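Long-range contact in extracellular protein containing a SCP domain (Bacillus anthracis, PDB 4IFA), which is of unknown function but, as an extracellular protein pairing a CAP-associated N-terminal domain with a cysteine-rich secretory protein (SCP) domain, probably belongs to the CAP superfamily: residues 169-181 / 299-312. Residues are numbered along the deposited sequence; the frame is centred on the assembly and turned at random.
Sequences YFDHFTHELVGVR and VAALQGWLNSEGHR
Tyr169 lays one ring face on Gln303, whose CG makes a CH-pi contact 4.0 Å from the ring centroid, offset toward the rim. The phenol OH reaches Ala300 and accepts a hydrogen bond from Arg181 NH2 in the guanidinium plane. Next along the strand, Phe170 O takes a nearly straight bond (165°) from Asn307 ND2, 3.0 Å away, while a water probably links the same oxygen to Gln303 NE2 in one of its two conformers. Asn307 ND2 also donates to Gln303 O, tying the amide back to the last turn of the helix it follows. Asp171 divides its carboxylate: with CG anti to the backbone N (chi1 177°), OD1 accepts from Phe173 N, an Asx turn, and from Thr174 N, completing an Asx motif, and OD2 forms a salt bridge with Arg312, NH1 at 2.8 Å and NH2 at 3.0 Å. The carboxylate and guanidinium planes stand 82° apart. This hairpin, strands 164-171 and 176-183 of the seven-stranded antiparallel sheet, thus joins the CAP-associated N-terminal region to two consecutive helices of the SCP region. At its turn, His172 grips Asn307 OD1 twice, through N at 2.9 Å and ND1 at 2.7 Å, with ring and amide nearly coplanar. Phe173 is held between the His172 ring and the Glu309 carboxylate on opposite faces; its CD2 lies over the Arg312 guanidinium, whose NH1 also bonds Leu306 O. On the returning strand, Val178 CG2 packs against Gln303 NE2 and Leu306 CD2. Arg181, bent at chi3, brings NH2 to 3.6 Å from Val299 CG1, and its NH1 forms a salt bridge with Asp297.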
# COMPACT_ATOMS: atom_id res chain seq x y z
N TYR A 169 -7.66 6.12 -1.07
CA TYR A 169 -7.89 4.74 -1.45
C TYR A 169 -9.20 4.23 -0.85
O TYR A 169 -9.39 4.23 0.37
CB TYR A 169 -6.74 3.84 -1.00
CG TYR A 169 -5.48 3.90 -1.84
CD1 TYR A 169 -5.46 3.38 -3.13
CD2 TYR A 169 -4.27 4.39 -1.33
CE1 TYR A 169 -4.32 3.35 -3.89
CE2 TYR A 169 -3.12 4.34 -2.09
CZ TYR A 169 -3.15 3.84 -3.35
OH TYR A 169 -2.00 3.71 -4.13
N PHE A 170 -10.09 3.77 -1.73
CA PHE A 170 -11.38 3.20 -1.34
C PHE A 170 -11.45 1.70 -1.61
O PHE A 170 -10.81 1.19 -2.53
CB PHE A 170 -12.51 3.86 -2.13
CG PHE A 170 -12.83 5.24 -1.68
CD1 PHE A 170 -13.76 5.46 -0.68
CD2 PHE A 170 -12.15 6.33 -2.21
CE1 PHE A 170 -14.02 6.77 -0.21
CE2 PHE A 170 -12.41 7.60 -1.76
CZ PHE A 170 -13.33 7.82 -0.76
N ASP A 171 -12.27 1.03 -0.81
CA ASP A 171 -12.79 -0.28 -1.10
C ASP A 171 -14.11 0.00 -1.82
O ASP A 171 -15.07 0.46 -1.19
CB ASP A 171 -13.03 -1.02 0.22
CG ASP A 171 -13.65 -2.38 0.01
OD1 ASP A 171 -14.42 -2.57 -0.96
OD2 ASP A 171 -13.30 -3.30 0.80
N HIS A 172 -14.14 -0.18 -3.13
CA HIS A 172 -15.36 0.19 -3.91
C HIS A 172 -16.50 -0.73 -3.63
O HIS A 172 -17.65 -0.42 -4.00
CB HIS A 172 -15.12 0.29 -5.42
CG HIS A 172 -15.24 -1.00 -6.16
ND1 HIS A 172 -14.21 -1.91 -6.25
CD2 HIS A 172 -16.27 -1.53 -6.87
CE1 HIS A 172 -14.60 -2.94 -6.98
NE2 HIS A 172 -15.85 -2.73 -7.38
N PHE A 173 -16.25 -1.90 -3.04
CA PHE A 173 -17.37 -2.84 -2.74
C PHE A 173 -18.14 -2.36 -1.51
O PHE A 173 -19.35 -2.51 -1.45
CB PHE A 173 -16.86 -4.27 -2.51
CG PHE A 173 -16.22 -4.89 -3.72
CD1 PHE A 173 -16.97 -5.23 -4.82
CD2 PHE A 173 -14.86 -5.18 -3.73
CE1 PHE A 173 -16.40 -5.82 -5.92
CE2 PHE A 173 -14.28 -5.78 -4.84
CZ PHE A 173 -15.03 -6.09 -5.92
N THR A 174 -17.43 -1.78 -0.55
CA THR A 174 -18.07 -1.26 0.65
C THR A 174 -18.25 0.26 0.60
O THR A 174 -18.97 0.83 1.45
CB THR A 174 -17.32 -1.61 1.91
OG1 THR A 174 -16.02 -1.00 1.85
CG2 THR A 174 -17.16 -3.16 2.04
N HIS A 175 -17.66 0.90 -0.41
CA HIS A 175 -17.70 2.35 -0.62
C HIS A 175 -17.02 3.13 0.50
O HIS A 175 -17.39 4.29 0.75
CB HIS A 175 -19.13 2.84 -0.82
CG HIS A 175 -19.87 2.08 -1.85
ND1 HIS A 175 -19.66 2.25 -3.21
CD2 HIS A 175 -20.79 1.11 -1.73
CE1 HIS A 175 -20.46 1.43 -3.87
NE2 HIS A 175 -21.14 0.72 -3.00
N GLU A 176 -16.05 2.54 1.18
CA GLU A 176 -15.39 3.18 2.31
C GLU A 176 -13.94 3.52 2.08
O GLU A 176 -13.18 2.77 1.45
CB GLU A 176 -15.56 2.30 3.57
CG GLU A 176 -17.02 2.25 4.00
CD GLU A 176 -17.33 1.45 5.27
OE1 GLU A 176 -16.40 0.98 5.93
OE2 GLU A 176 -18.54 1.34 5.58
N LEU A 177 -13.52 4.66 2.64
CA LEU A 177 -12.11 5.11 2.62
C LEU A 177 -11.29 4.17 3.50
O LEU A 177 -11.60 3.99 4.69
CB LEU A 177 -12.03 6.55 3.13
CG LEU A 177 -10.66 7.19 3.14
CD1 LEU A 177 -10.19 7.38 1.70
CD2 LEU A 177 -10.74 8.51 3.84
N VAL A 178 -10.26 3.55 2.91
CA VAL A 178 -9.45 2.56 3.62
C VAL A 178 -7.97 2.97 3.75
O VAL A 178 -7.22 2.35 4.48
CB VAL A 178 -9.59 1.13 3.03
CG1 VAL A 178 -11.05 0.58 3.18
CG2 VAL A 178 -9.12 1.08 1.59
N GLY A 179 -7.55 3.99 3.01
CA GLY A 179 -6.16 4.51 3.17
C GLY A 179 -6.02 5.86 2.54
O GLY A 179 -6.85 6.25 1.71
N VAL A 180 -4.97 6.60 2.96
CA VAL A 180 -4.70 7.92 2.37
C VAL A 180 -3.19 7.97 2.11
O VAL A 180 -2.40 7.76 3.03
CB VAL A 180 -5.08 9.07 3.31
CG1 VAL A 180 -4.72 10.42 2.70
CG2 VAL A 180 -6.61 9.03 3.63
N ARG A 181 -2.83 8.26 0.86
CA ARG A 181 -1.43 8.46 0.48
C ARG A 181 -1.20 9.93 0.18
O ARG A 181 -1.62 10.41 -0.84
CB ARG A 181 -1.01 7.58 -0.71
CG ARG A 181 0.48 7.63 -0.99
CD ARG A 181 0.79 7.21 -2.41
NE ARG A 181 0.44 5.84 -2.77
CZ ARG A 181 1.25 4.77 -2.74
NH1 ARG A 181 2.46 4.84 -2.27
NH2 ARG A 181 0.80 3.60 -3.18
N VAL A 299 1.66 -1.20 -1.56
CA VAL A 299 0.41 -0.52 -1.18
C VAL A 299 -0.54 -0.50 -2.36
O VAL A 299 -1.71 -0.88 -2.24
CB VAL A 299 0.69 0.90 -0.66
CG1 VAL A 299 -0.63 1.69 -0.54
CG2 VAL A 299 1.44 0.84 0.67
N ALA A 300 -0.05 -0.12 -3.54
CA ALA A 300 -0.89 -0.06 -4.73
C ALA A 300 -1.35 -1.43 -5.18
O ALA A 300 -2.54 -1.63 -5.53
CB ALA A 300 -0.13 0.67 -5.88
N ALA A 301 -0.46 -2.42 -5.15
CA ALA A 301 -0.86 -3.78 -5.52
C ALA A 301 -1.95 -4.31 -4.63
O ALA A 301 -2.93 -4.88 -5.11
CB ALA A 301 0.33 -4.76 -5.48
N LEU A 302 -1.81 -4.14 -3.33
CA LEU A 302 -2.80 -4.65 -2.38
C LEU A 302 -4.19 -3.98 -2.60
O LEU A 302 -5.25 -4.64 -2.49
CB LEU A 302 -2.33 -4.47 -0.94
CG LEU A 302 -3.27 -4.94 0.15
CD1 LEU A 302 -3.56 -6.42 0.02
CD2 LEU A 302 -2.61 -4.64 1.49
N GLN A 303 -4.20 -2.69 -2.92
CA GLN A 303 -5.47 -1.99 -3.18
C GLN A 303 -6.11 -2.51 -4.46
O GLN A 303 -7.34 -2.52 -4.58
CB GLN A 303 -5.30 -0.48 -3.16
CG GLN A 303 -5.09 0.05 -1.76
CD GLN A 303 -6.29 -0.24 -0.88
OE1 GLN A 303 -6.18 -0.87 0.19
NE2 GLN A 303 -7.45 0.21 -1.32
N GLY A 304 -5.29 -2.96 -5.41
CA GLY A 304 -5.81 -3.60 -6.62
C GLY A 304 -6.46 -4.93 -6.25
O GLY A 304 -7.57 -5.27 -6.74
N TRP A 305 -5.83 -5.71 -5.37
CA TRP A 305 -6.40 -6.98 -4.93
C TRP A 305 -7.71 -6.81 -4.15
O TRP A 305 -8.69 -7.53 -4.35
CB TRP A 305 -5.42 -7.80 -4.11
CG TRP A 305 -4.23 -8.28 -4.88
CD1 TRP A 305 -4.24 -8.73 -6.17
CD2 TRP A 305 -2.89 -8.48 -4.40
NE1 TRP A 305 -2.99 -9.16 -6.54
CE2 TRP A 305 -2.13 -9.01 -5.47
CE3 TRP A 305 -2.23 -8.22 -3.19
CZ2 TRP A 305 -0.77 -9.29 -5.34
CZ3 TRP A 305 -0.89 -8.46 -3.09
CH2 TRP A 305 -0.19 -9.02 -4.15
N LEU A 306 -7.74 -5.84 -3.26
CA LEU A 306 -8.95 -5.57 -2.45
C LEU A 306 -10.14 -5.25 -3.33
O LEU A 306 -11.28 -5.63 -3.03
CB LEU A 306 -8.70 -4.39 -1.51
CG LEU A 306 -9.79 -4.02 -0.50
CD1 LEU A 306 -9.95 -5.15 0.51
CD2 LEU A 306 -9.48 -2.68 0.17
N ASN A 307 -9.87 -4.56 -4.44
CA ASN A 307 -10.91 -4.15 -5.38
C ASN A 307 -11.23 -5.10 -6.53
O ASN A 307 -11.96 -4.73 -7.46
CB ASN A 307 -10.57 -2.76 -5.91
CG ASN A 307 -10.88 -1.69 -4.91
OD1 ASN A 307 -12.05 -1.36 -4.74
ND2 ASN A 307 -9.84 -1.12 -4.26
N SER A 308 -10.80 -6.34 -6.39
CA SER A 308 -11.07 -7.40 -7.40
C SER A 308 -11.73 -8.58 -6.69
O SER A 308 -11.14 -9.12 -5.76
CB SER A 308 -9.76 -7.83 -8.01
OG SER A 308 -9.94 -9.03 -8.78
N GLU A 309 -12.91 -9.02 -7.14
CA GLU A 309 -13.64 -10.08 -6.43
C GLU A 309 -12.83 -11.34 -6.14
O GLU A 309 -12.88 -11.86 -5.02
CB GLU A 309 -14.93 -10.49 -7.16
CG GLU A 309 -16.01 -9.44 -7.19
CD GLU A 309 -16.83 -9.32 -5.88
OE1 GLU A 309 -16.35 -9.64 -4.77
OE2 GLU A 309 -17.99 -8.83 -5.99
N GLY A 310 -12.12 -11.85 -7.14
CA GLY A 310 -11.41 -13.10 -6.96
C GLY A 310 -10.27 -13.02 -5.98
O GLY A 310 -10.00 -13.95 -5.19
N HIS A 311 -9.57 -11.90 -6.03
CA HIS A 311 -8.43 -11.71 -5.15
C HIS A 311 -8.89 -11.43 -3.72
O HIS A 311 -8.29 -11.85 -2.72
CB HIS A 311 -7.56 -10.56 -5.66
CG HIS A 311 -7.05 -10.78 -7.04
ND1 HIS A 311 -7.76 -10.47 -8.17
CD2 HIS A 311 -5.85 -11.26 -7.47
CE1 HIS A 311 -7.04 -10.77 -9.24
NE2 HIS A 311 -5.87 -11.23 -8.84
N ARG A 312 -9.96 -10.64 -3.61
CA ARG A 312 -10.60 -10.33 -2.33
C ARG A 312 -11.03 -11.58 -1.59
O ARG A 312 -10.94 -11.66 -0.36
CB ARG A 312 -11.78 -9.39 -2.58
CG ARG A 312 -12.54 -8.91 -1.36
CD ARG A 312 -13.79 -8.18 -1.85
NE ARG A 312 -14.54 -7.52 -0.77
CZ ARG A 312 -14.18 -6.36 -0.24
NH1 ARG A 312 -13.08 -5.72 -0.65
NH2 ARG A 312 -14.91 -5.82 0.73
O HOH W 1 -8.02 1.43 -4.12